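Local coordinates for ribonuclease J (Methanolobus psychrophilus R15, PDB 5HAB), which probably degrades RNA as a metal-dependent exoribonuclease of the beta-CASP group within the metallo-beta-lactamase superfamily, at residues V101-A106 / D178-A183; L107-A112 / V191-D196; D415-L420 / E446-S451. The protein carries 1 engineered substitution. All blocks are in the same frame, centred on the assembly; numbering follows the deposited sequence.

Interactions 1 and 2 lie in the buried centre of the chain, about 6 Å apart between centres. Their segments alternate along the sequence. Strand 96-102 leads into helix 107-110, and strand 179-186 is followed by its sheet neighbour 189-194. Interaction 1 has one backbone hydrogen bond and packs threonine, valine and histidine side chains. Interaction 2 is made of carboxylates and a histidine ring next to the RNA. His104 NE2 of the first is hydrogen-bonded to Asp196 OD2 of the second. Interaction 3 is partly exposed, with its centre about 23 Å from that of interaction 1. It joins helix 413-423 to the C-terminal end of helix 435-447 and the turn after it, through apolar and aromatic contacts.

Interaction 1 of 3, residues V101-A106 / D178-A183; sequences VCTHGA and DTVFVA. Engineered in segment 101-106: Ala106 (natural residue His). With nucleotides of chain D.
Thr103 and Val182 set their side chains at about a right angle, with Thr103 CG2 3.9 Å from Val182 CG1. The Thr103 torsion (chi1 47°) puts the methyl beside the backbone N. It faces segment 178-183 and also rests 3.5 Å from Val180 O. The hydroxyl on the other branch is engaged by Asp54. Val101 CG1 approaches Val182 CG2 more loosely.

His104 and Thr179 run side by side and point the same way. Thr179 OG1 lies 3.5 Å from His104 CB. The methyl Thr179 CG2 sits at the edge of the imidazole, near its plane, 4.0 Å from His104 CD2. Thr179 OG1 itself is hydrogen-bonded to Ile176 O.

This is where the two sheets of the metallo-beta-lactamase sandwich meet beside the active site. His104 opens the family's HxHxDH signature, whose second histidine is replaced here by the engineered Ala106.

One backbone bond crosses the contact. Val180 N donates to Thr103 O over 3.2 Å. The same oxygen receives a CA-H contact from Thr179 CA at 3.5 Å, and Val180 CG2 packs against it.

The His104 ring is fixed at both nitrogens. ND1 accepts from Ala106 N at 3.0 Å, close to the ring plane, and NE2 is hydrogen-bonded to Asp196 OD2. Ala106 CB lies 3.2 Å from OP2 of A3 of chain D.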
loop_
_atom_site.group_PDB
_atom_site.type_symbol
_atom_site.label_atom_id
_atom_site.label_comp_id
_atom_site.label_asym_id
_atom_site.label_seq_id
_atom_site.Cartn_x
_atom_site.Cartn_y
_atom_site.Cartn_z
ATOM N N VAL B 101 25.539 28.503 9.801
ATOM C CA VAL B 101 25.810 27.268 10.534
ATOM C C VAL B 101 25.431 26.052 9.696
ATOM O O VAL B 101 24.377 26.026 9.062
ATOM C CB VAL B 101 25.078 27.239 11.887
ATOM C CG1 VAL B 101 25.314 25.905 12.590
ATOM C CG2 VAL B 101 25.551 28.377 12.772
ATOM N N CYS B 102 26.320 25.064 9.670
ATOM C CA CYS B 102 26.019 23.771 9.069
ATOM C C CYS B 102 26.068 22.701 10.147
ATOM O O CYS B 102 27.133 22.413 10.695
ATOM C CB CYS B 102 26.996 23.448 7.949
ATOM S SG CYS B 102 26.787 24.479 6.493
ATOM N N THR B 103 24.915 22.107 10.445
ATOM C CA THR B 103 24.817 21.199 11.581
ATOM C C THR B 103 25.442 19.840 11.281
ATOM O O THR B 103 25.768 19.095 12.204
ATOM C CB THR B 103 23.354 20.995 12.012
ATOM O OG1 THR B 103 22.550 20.745 10.856
ATOM C CG2 THR B 103 22.834 22.233 12.732
ATOM N N HIS B 104 25.619 19.525 10.000
ATOM C CA HIS B 104 26.429 18.369 9.606
ATOM C C HIS B 104 26.808 18.450 8.134
ATOM O O HIS B 104 26.436 19.397 7.439
ATOM C CB HIS B 104 25.706 17.037 9.898
ATOM C CG HIS B 104 24.445 16.834 9.115
ATOM N ND1 HIS B 104 24.419 16.786 7.738
ATOM C CD2 HIS B 104 23.169 16.625 9.521
ATOM C CE1 HIS B 104 23.180 16.583 7.328
ATOM N NE2 HIS B 104 22.402 16.478 8.392
ATOM N N GLY B 105 27.518 17.437 7.647
ATOM C CA GLY B 105 28.115 17.511 6.328
ATOM C C GLY B 105 27.494 16.716 5.196
ATOM O O GLY B 105 28.122 16.549 4.149
ATOM N N ALA B 106 26.265 16.241 5.378
ATOM C CA ALA B 106 25.575 15.518 4.310
ATOM C C ALA B 106 24.944 16.521 3.353
ATOM O O ALA B 106 24.750 17.683 3.716
ATOM C CB ALA B 106 24.525 14.581 4.882
ATOM N N ASP B 178 29.565 13.516 13.836
ATOM C CA ASP B 178 29.744 14.913 14.234
ATOM C C ASP B 178 28.546 15.788 13.847
ATOM O O ASP B 178 28.692 16.792 13.147
ATOM C CB ASP B 178 31.033 15.481 13.630
ATOM C CG ASP B 178 31.861 16.261 14.642
ATOM O OD1 ASP B 178 31.409 16.420 15.797
ATOM O OD2 ASP B 178 32.971 16.711 14.285
ATOM N N THR B 179 27.363 15.396 14.313
ATOM C CA THR B 179 26.143 16.174 14.099
ATOM C C THR B 179 25.752 16.907 15.386
ATOM O O THR B 179 25.901 16.366 16.489
ATOM C CB THR B 179 24.977 15.276 13.625
ATOM O OG1 THR B 179 25.330 14.645 12.387
ATOM C CG2 THR B 179 23.716 16.096 13.409
ATOM N N VAL B 180 25.272 18.142 15.250
ATOM C CA VAL B 180 24.936 18.949 16.423
ATOM C C VAL B 180 23.537 19.581 16.361
ATOM O O VAL B 180 23.036 19.919 15.285
ATOM C CB VAL B 180 25.998 20.054 16.635
ATOM C CG1 VAL B 180 27.359 19.439 16.930
ATOM C CG2 VAL B 180 26.080 20.976 15.418
ATOM N N PHE B 181 22.906 19.716 17.526
ATOM C CA PHE B 181 21.861 20.709 17.727
ATOM C C PHE B 181 22.559 22.053 17.811
ATOM O O PHE B 181 23.675 22.140 18.344
ATOM C CB PHE B 181 21.065 20.483 19.023
ATOM C CG PHE B 181 20.232 19.225 19.049
ATOM C CD1 PHE B 181 20.116 18.411 17.941
ATOM C CD2 PHE B 181 19.540 18.879 20.202
ATOM C CE1 PHE B 181 19.347 17.267 17.987
ATOM C CE2 PHE B 181 18.767 17.741 20.252
ATOM C CZ PHE B 181 18.670 16.932 19.145
ATOM N N VAL B 182 21.912 23.112 17.340
ATOM C CA VAL B 182 22.496 24.434 17.543
ATOM C C VAL B 182 21.552 25.300 18.366
ATOM O O VAL B 182 20.362 25.392 18.077
ATOM C CB VAL B 182 22.874 25.109 16.194
ATOM C CG1 VAL B 182 21.742 25.023 15.200
ATOM C CG2 VAL B 182 23.267 26.563 16.414
ATOM N N ALA B 183 22.096 25.896 19.426
ATOM C CA ALA B 183 21.355 26.829 20.267
ATOM C C ALA B 183 21.863 28.253 20.055
ATOM O O ALA B 183 23.039 28.546 20.264
ATOM C CB ALA B 183 21.464 26.440 21.735
ATOM P P A D 3 24.630 12.077 1.221
ATOM O OP1 A D 3 26.049 11.750 1.517
ATOM O OP2 A D 3 23.896 13.008 2.113
ATOM O "O5'" A D 3 24.540 12.660 -0.260
ATOM C "C5'" A D 3 25.327 12.118 -1.314
ATOM C "C4'" A D 3 24.579 11.054 -2.079
ATOM O "O4'" A D 3 23.607 11.654 -2.973
ATOM C "C3'" A D 3 25.416 10.171 -2.988
ATOM O "O3'" A D 3 26.086 9.144 -2.280
ATOM C "C2'" A D 3 24.390 9.647 -3.987
ATOM O "O2'" A D 3 23.660 8.561 -3.433
ATOM C "C1'" A D 3 23.446 10.846 -4.121
ATOM N N9 A D 3 23.703 11.646 -5.337
ATOM C C8 A D 3 24.466 12.778 -5.495
ATOM N N7 A D 3 24.472 13.241 -6.725
ATOM C C5 A D 3 23.658 12.356 -7.422
ATOM C C6 A D 3 23.252 12.287 -8.772
ATOM N N6 A D 3 23.626 13.161 -9.710
ATOM N N1 A D 3 22.435 11.271 -9.131
ATOM C C2 A D 3 22.053 10.389 -8.199
ATOM N N3 A D 3 22.365 10.350 -6.907
ATOM C C4 A D 3 23.179 11.371 -6.578
HETATM O O HOH W 1 29.447 16.101 9.835
#

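Interaction 2 of 3, residues L107-A112 / V191-D196. With nucleotides of chain D.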
loop_
_atom_site.group_PDB
_atom_site.type_symbol
_atom_site.label_atom_id
_atom_site.label_comp_id
_atom_site.label_asym_id
_atom_site.label_seq_id
_atom_site.Cartn_x
_atom_site.Cartn_y
_atom_site.Cartn_z
ATOM N N LEU B 107 24.604 16.071 2.145
ATOM C CA LEU B 107 24.174 16.978 1.075
ATOM C C LEU B 107 22.868 17.721 1.342
ATOM O O LEU B 107 22.607 18.750 0.727
ATOM C CB LEU B 107 24.036 16.233 -0.255
ATOM C CG LEU B 107 25.308 15.855 -1.019
ATOM C CD1 LEU B 107 24.940 15.335 -2.395
ATOM C CD2 LEU B 107 26.247 17.040 -1.133
ATOM N N ASP B 108 22.033 17.201 2.231
ATOM C CA ASP B 108 20.784 17.888 2.521
ATOM C C ASP B 108 21.036 19.015 3.524
ATOM O O ASP B 108 20.110 19.724 3.914
ATOM C CB ASP B 108 19.721 16.912 3.038
ATOM C CG ASP B 108 19.999 16.434 4.442
ATOM O OD1 ASP B 108 21.151 16.053 4.737
ATOM O OD2 ASP B 108 19.057 16.451 5.257
ATOM N N HIS B 109 22.297 19.191 3.920
ATOM C CA HIS B 109 22.683 20.332 4.745
ATOM C C HIS B 109 23.783 21.211 4.137
ATOM O O HIS B 109 23.841 22.404 4.422
ATOM C CB HIS B 109 23.128 19.861 6.128
ATOM C CG HIS B 109 21.993 19.607 7.065
ATOM N ND1 HIS B 109 22.166 19.457 8.424
ATOM C CD2 HIS B 109 20.665 19.472 6.836
ATOM C CE1 HIS B 109 20.991 19.240 8.992
ATOM N NE2 HIS B 109 20.066 19.244 8.050
ATOM N N ILE B 110 24.651 20.649 3.300
ATOM C CA ILE B 110 25.718 21.460 2.714
ATOM C C ILE B 110 25.746 21.389 1.195
ATOM O O ILE B 110 26.603 22.003 0.568
ATOM C CB ILE B 110 27.105 21.073 3.273
ATOM C CG1 ILE B 110 27.535 19.695 2.762
ATOM C CG2 ILE B 110 27.117 21.152 4.791
ATOM C CD1 ILE B 110 29.006 19.403 2.978
ATOM N N GLY B 111 24.807 20.660 0.603
ATOM C CA GLY B 111 24.794 20.478 -0.840
ATOM C C GLY B 111 24.667 21.746 -1.670
ATOM O O GLY B 111 25.099 21.780 -2.822
ATOM N N ALA B 112 24.082 22.793 -1.092
ATOM C CA ALA B 112 23.902 24.056 -1.804
ATOM C C ALA B 112 24.876 25.138 -1.325
ATOM O O ALA B 112 24.822 26.268 -1.806
ATOM C CB ALA B 112 22.469 24.549 -1.669
ATOM N N VAL B 191 17.147 30.002 20.977
ATOM C CA VAL B 191 16.445 29.374 19.869
ATOM C C VAL B 191 17.174 28.091 19.504
ATOM O O VAL B 191 18.340 28.120 19.142
ATOM C CB VAL B 191 16.340 30.308 18.661
ATOM C CG1 VAL B 191 15.716 29.575 17.484
ATOM C CG2 VAL B 191 15.523 31.548 19.012
ATOM N N VAL B 192 16.488 26.959 19.601
ATOM C CA VAL B 192 17.137 25.676 19.375
ATOM C C VAL B 192 16.708 25.090 18.039
ATOM O O VAL B 192 15.535 25.124 17.669
ATOM C CB VAL B 192 16.852 24.694 20.525
ATOM C CG1 VAL B 192 17.513 23.356 20.263
ATOM C CG2 VAL B 192 17.353 25.273 21.837
ATOM N N TYR B 193 17.695 24.582 17.315
ATOM C CA TYR B 193 17.515 23.957 16.023
ATOM C C TYR B 193 18.017 22.522 16.134
ATOM O O TYR B 193 19.198 22.279 16.428
ATOM C CB TYR B 193 18.267 24.757 14.956
ATOM C CG TYR B 193 18.266 24.216 13.539
ATOM C CD1 TYR B 193 19.128 23.194 13.163
ATOM C CD2 TYR B 193 17.445 24.770 12.564
ATOM C CE1 TYR B 193 19.154 22.716 11.860
ATOM C CE2 TYR B 193 17.464 24.303 11.260
ATOM C CZ TYR B 193 18.324 23.276 10.916
ATOM O OH TYR B 193 18.356 22.805 9.623
ATOM N N ALA B 194 17.103 21.581 15.909
ATOM C CA ALA B 194 17.382 20.161 16.069
ATOM C C ALA B 194 16.820 19.388 14.883
ATOM O O ALA B 194 15.744 18.797 14.960
ATOM C CB ALA B 194 16.789 19.646 17.365
ATOM N N CYS B 195 17.574 19.386 13.790
ATOM C CA CYS B 195 17.128 18.771 12.550
ATOM C C CYS B 195 18.167 17.766 12.053
ATOM O O CYS B 195 19.367 17.958 12.252
ATOM C CB CYS B 195 16.868 19.846 11.498
ATOM S SG CYS B 195 15.625 21.074 11.981
ATOM N N ASP B 196 17.693 16.707 11.403
ATOM C CA ASP B 196 18.530 15.563 11.025
ATOM C C ASP B 196 19.216 14.980 12.249
ATOM O O ASP B 196 20.442 14.976 12.353
ATOM C CB ASP B 196 19.567 15.953 9.976
ATOM C CG ASP B 196 19.031 15.856 8.569
ATOM O OD1 ASP B 196 17.809 15.681 8.403
ATOM O OD2 ASP B 196 19.837 15.941 7.625
ATOM P P A D 3 24.630 12.077 1.221
ATOM O OP1 A D 3 26.049 11.750 1.517
ATOM O OP2 A D 3 23.896 13.008 2.113
ATOM O "O5'" A D 3 24.540 12.660 -0.260
ATOM C "C5'" A D 3 25.327 12.118 -1.314
ATOM C "C4'" A D 3 24.579 11.054 -2.079
ATOM O "O4'" A D 3 23.607 11.654 -2.973
ATOM C "C3'" A D 3 25.416 10.171 -2.988
ATOM O "O3'" A D 3 26.086 9.144 -2.280
ATOM C "C2'" A D 3 24.390 9.647 -3.987
ATOM O "O2'" A D 3 23.660 8.561 -3.433
ATOM C "C1'" A D 3 23.446 10.846 -4.121
ATOM N N9 A D 3 23.703 11.646 -5.337
ATOM C C8 A D 3 24.466 12.778 -5.495
ATOM N N7 A D 3 24.472 13.241 -6.725
ATOM C C5 A D 3 23.658 12.356 -7.422
ATOM C C6 A D 3 23.252 12.287 -8.772
ATOM N N6 A D 3 23.626 13.161 -9.710
ATOM N N1 A D 3 22.435 11.271 -9.131
ATOM C C2 A D 3 22.053 10.389 -8.199
ATOM N N3 A D 3 22.365 10.350 -6.907
ATOM C C4 A D 3 23.179 11.371 -6.578
ATOM P P A D 2 19.146 12.180 4.210
ATOM O OP1 A D 2 18.907 12.415 5.658
ATOM O OP2 A D 2 19.456 13.322 3.313
ATOM O "O5'" A D 2 20.314 11.099 4.093
ATOM C "C5'" A D 2 21.458 11.348 3.286
ATOM C "C4'" A D 2 21.659 10.275 2.245
ATOM O "O4'" A D 2 20.374 9.800 1.768
ATOM C "C3'" A D 2 22.395 10.714 0.985
ATOM O "O3'" A D 2 23.804 10.700 1.142
ATOM C "C2'" A D 2 21.887 9.738 -0.070
ATOM O "O2'" A D 2 22.594 8.509 -0.009
ATOM C "C1'" A D 2 20.447 9.500 0.391
ATOM N N9 A D 2 19.465 10.337 -0.324
ATOM C C8 A D 2 18.625 11.278 0.221
ATOM N N7 A D 2 17.834 11.856 -0.649
ATOM C C5 A D 2 18.163 11.245 -1.850
ATOM C C6 A D 2 17.677 11.420 -3.157
ATOM N N6 A D 2 16.718 12.295 -3.479
ATOM N N1 A D 2 18.219 10.654 -4.132
ATOM C C2 A D 2 19.181 9.778 -3.803
ATOM N N3 A D 2 19.719 9.524 -2.612
ATOM C C4 A D 2 19.157 10.297 -1.665
#
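The backbones stay apart here, with His109 and Asp196 the nearest pair at 8.9 Å between their CA atoms, so side chains span the distance. Asp108 and His109 close the HxHxDH signature of the metallo-beta-lactamase fold. Asp196 follows strand 189-194. In relatives, residues at such positions bind the catalytic metal ions.

Asp108 and Asp196 come from opposite directions. Their carboxylates are nearly coplanar, with planes 28° apart, and Asp108 OD2 lies 2.5 Å from Asp196 OD2. The Asp108 torsion (chi1 72°) places CG between its backbone N and carbonyl carbon. This turns the group to face Asp196.

The Asp196 carboxylate also lies almost parallel to the His109 ring. Its OD2 sits over one face, toward the rim, 3.3 Å from His109 NE2. Because the oxygen lies over the ring face and away from the direction of the N-H, this is not a hydrogen bond. His109 NE2 is hydrogen-bonded to His432 NE2. Cys195 O comes to the edge of the His109 ring in its plane, 3.9 Å from CE1.

The RNA reaches the start of helix 107-110. Leu107 N donates to OP2 of A3 of chain D over 3.1 Å, with an N-H...O angle of 154°. The helix end would be expected to suit a phosphate. Leu107 also packs on the sugar-phosphate chain, with its CD1 3.4 Å from C5' of A3 of chain D.

Interaction 3 of 3, residues D415-L420 / E446-S451; sequences DHWELL and EDAGYS
Trp417 reaches Ala448 because its CG is anti to the backbone N (chi1 179°), which carries the indole out from helix 413-423 toward the end of helix 435-447. On the other segment, Tyr450 has its CG beside its own backbone N (chi1 -69°). This turns the phenol ring toward Leu420, one helical turn on from Trp417.

The outer rim of the six-membered indole ring does the touching. Trp417 CZ3 lies 3.7 Å from Ala448 CB and 3.9 Å from Asp447 CB. The neighbouring Trp417 CH2 meets Asp447 O at 3.7 Å, with the oxygen at the ring edge and near its plane. Ala448 CB has a second neighbour in Leu420 CD2, at 3.8 Å. This one methyl thus touches both Trp417 and Leu420. Leu420 and Tyr450 slide past each other in opposite directions, with Leu420 CG 3.8 Å from Tyr450 CE1.

Helix 435-447 ends here in a Schellman motif. Gly449 takes a positive phi of 104°, and its N is hydrogen-bonded back to Glu446 O over 3.0 Å. The turn redirects the chain, and Tyr450 then lies against Leu420.

Both segments lie in the region matching the RNA specificity domain of zinc-dependent metallo-hydrolases. Strand 427-431, between the two helices in sequence, is an outermost strand of the second sheet of the sandwich. Its Val428 touches both Leu420 and Tyr450. Trp417 also faces the second subunit, where Arg400 makes a cation-pi contact with it.

No hydrogen bond joins the two segments. The contact therefore rests on van der Waals packing of Ala448, Leu420 and the two aromatic rings, while Tyr450 OH is hydrogen-bonded outside it, to Pro425 O.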
loop_
_atom_site.group_PDB
_atom_site.type_symbol
_atom_site.label_atom_id
_atom_site.label_comp_id
_atom_site.label_asym_id
_atom_site.label_seq_id
_atom_site.Cartn_x
_atom_site.Cartn_y
_atom_site.Cartn_z
ATOM N N ASP B 415 10.712 9.906 20.523
ATOM C CA ASP B 415 11.942 10.684 20.619
ATOM C C ASP B 415 11.608 12.176 20.618
ATOM O O ASP B 415 12.137 12.949 21.423
ATOM C CB ASP B 415 12.885 10.338 19.470
ATOM C CG ASP B 415 13.272 8.873 19.464
ATOM O OD1 ASP B 415 13.760 8.389 20.504
ATOM O OD2 ASP B 415 13.077 8.202 18.426
ATOM N N HIS B 416 10.708 12.574 19.723
ATOM C CA HIS B 416 10.239 13.956 19.686
ATOM C C HIS B 416 9.476 14.320 20.944
ATOM O O HIS B 416 9.577 15.441 21.433
ATOM C CB HIS B 416 9.365 14.196 18.458
ATOM C CG HIS B 416 10.148 14.401 17.202
ATOM N ND1 HIS B 416 11.012 15.463 17.036
ATOM C CD2 HIS B 416 10.204 13.684 16.053
ATOM C CE1 HIS B 416 11.564 15.393 15.837
ATOM N NE2 HIS B 416 11.090 14.324 15.220
ATOM N N TRP B 417 8.715 13.363 21.463
ATOM C CA TRP B 417 7.972 13.540 22.706
ATOM C C TRP B 417 8.915 13.919 23.851
ATOM O O TRP B 417 8.718 14.927 24.546
ATOM C CB TRP B 417 7.206 12.255 23.032
ATOM C CG TRP B 417 6.412 12.291 24.290
ATOM C CD1 TRP B 417 6.774 11.788 25.503
ATOM C CD2 TRP B 417 5.096 12.827 24.453
ATOM N NE1 TRP B 417 5.771 11.993 26.419
ATOM C CE2 TRP B 417 4.730 12.630 25.800
ATOM C CE3 TRP B 417 4.196 13.465 23.595
ATOM C CZ2 TRP B 417 3.502 13.044 26.307
ATOM C CZ3 TRP B 417 2.976 13.875 24.101
ATOM C CH2 TRP B 417 2.641 13.664 25.444
ATOM N N GLU B 418 9.963 13.121 24.023
ATOM C CA GLU B 418 10.917 13.359 25.097
ATOM C C GLU B 418 11.745 14.627 24.865
ATOM O O GLU B 418 12.058 15.349 25.815
ATOM C CB GLU B 418 11.823 12.139 25.269
ATOM C CG GLU B 418 11.046 10.898 25.708
ATOM C CD GLU B 418 11.922 9.838 26.343
ATOM O OE1 GLU B 418 11.367 8.829 26.830
ATOM O OE2 GLU B 418 13.160 10.015 26.365
ATOM N N LEU B 419 12.092 14.907 23.613
ATOM C CA LEU B 419 12.791 16.154 23.290
ATOM C C LEU B 419 11.940 17.348 23.717
ATOM O O LEU B 419 12.431 18.307 24.321
ATOM C CB LEU B 419 13.107 16.239 21.796
ATOM C CG LEU B 419 13.754 17.549 21.327
ATOM C CD1 LEU B 419 15.107 17.746 21.983
ATOM C CD2 LEU B 419 13.891 17.585 19.816
ATOM N N LEU B 420 10.654 17.269 23.398
ATOM C CA LEU B 420 9.703 18.312 23.734
ATOM C C LEU B 420 9.605 18.466 25.250
ATOM O O LEU B 420 9.487 19.579 25.760
ATOM C CB LEU B 420 8.337 17.985 23.129
ATOM C CG LEU B 420 7.565 19.114 22.455
ATOM C CD1 LEU B 420 8.501 19.936 21.592
ATOM C CD2 LEU B 420 6.456 18.528 21.603
ATOM N N GLU B 446 0.414 18.570 19.767
ATOM C CA GLU B 446 -0.860 18.852 20.422
ATOM C C GLU B 446 -1.064 17.907 21.598
ATOM O O GLU B 446 -1.516 18.334 22.663
ATOM C CB GLU B 446 -2.030 18.738 19.440
ATOM C CG GLU B 446 -2.075 19.846 18.395
ATOM C CD GLU B 446 -3.172 19.635 17.366
ATOM O OE1 GLU B 446 -3.689 20.634 16.828
ATOM O OE2 GLU B 446 -3.508 18.468 17.081
ATOM N N ASP B 447 -0.713 16.632 21.428
ATOM C CA ASP B 447 -0.772 15.715 22.574
ATOM C C ASP B 447 0.133 16.197 23.713
ATOM O O ASP B 447 -0.155 15.956 24.880
ATOM C CB ASP B 447 -0.381 14.292 22.174
ATOM C CG ASP B 447 -1.432 13.614 21.325
ATOM O OD1 ASP B 447 -2.566 14.133 21.255
ATOM O OD2 ASP B 447 -1.120 12.560 20.729
ATOM N N ALA B 448 1.212 16.897 23.374
ATOM C CA ALA B 448 2.166 17.359 24.377
ATOM C C ALA B 448 1.733 18.688 24.994
ATOM O O ALA B 448 2.455 19.259 25.807
ATOM C CB ALA B 448 3.560 17.491 23.771
ATOM N N GLY B 449 0.569 19.189 24.595
ATOM C CA GLY B 449 0.050 20.423 25.165
ATOM C C GLY B 449 0.152 21.673 24.305
ATOM O O GLY B 449 -0.325 22.732 24.701
ATOM N N TYR B 450 0.765 21.568 23.128
ATOM C CA TYR B 450 0.904 22.737 22.255
ATOM C C TYR B 450 -0.349 22.978 21.420
ATOM O O TYR B 450 -1.158 22.074 21.216
ATOM C CB TYR B 450 2.141 22.589 21.366
ATOM C CG TYR B 450 3.412 22.674 22.177
ATOM C CD1 TYR B 450 3.901 21.569 22.865
ATOM C CD2 TYR B 450 4.097 23.872 22.292
ATOM C CE1 TYR B 450 5.052 21.655 23.629
ATOM C CE2 TYR B 450 5.245 23.967 23.051
ATOM C CZ TYR B 450 5.717 22.860 23.718
ATOM O OH TYR B 450 6.868 22.961 24.469
ATOM N N SER B 451 -0.525 24.220 20.982
ATOM C CA SER B 451 -1.721 24.620 20.250
ATOM C C SER B 451 -1.371 25.302 18.923
ATOM O O SER B 451 -0.584 26.251 18.904
ATOM C CB SER B 451 -2.571 25.542 21.132
ATOM O OG SER B 451 -3.637 26.120 20.400
#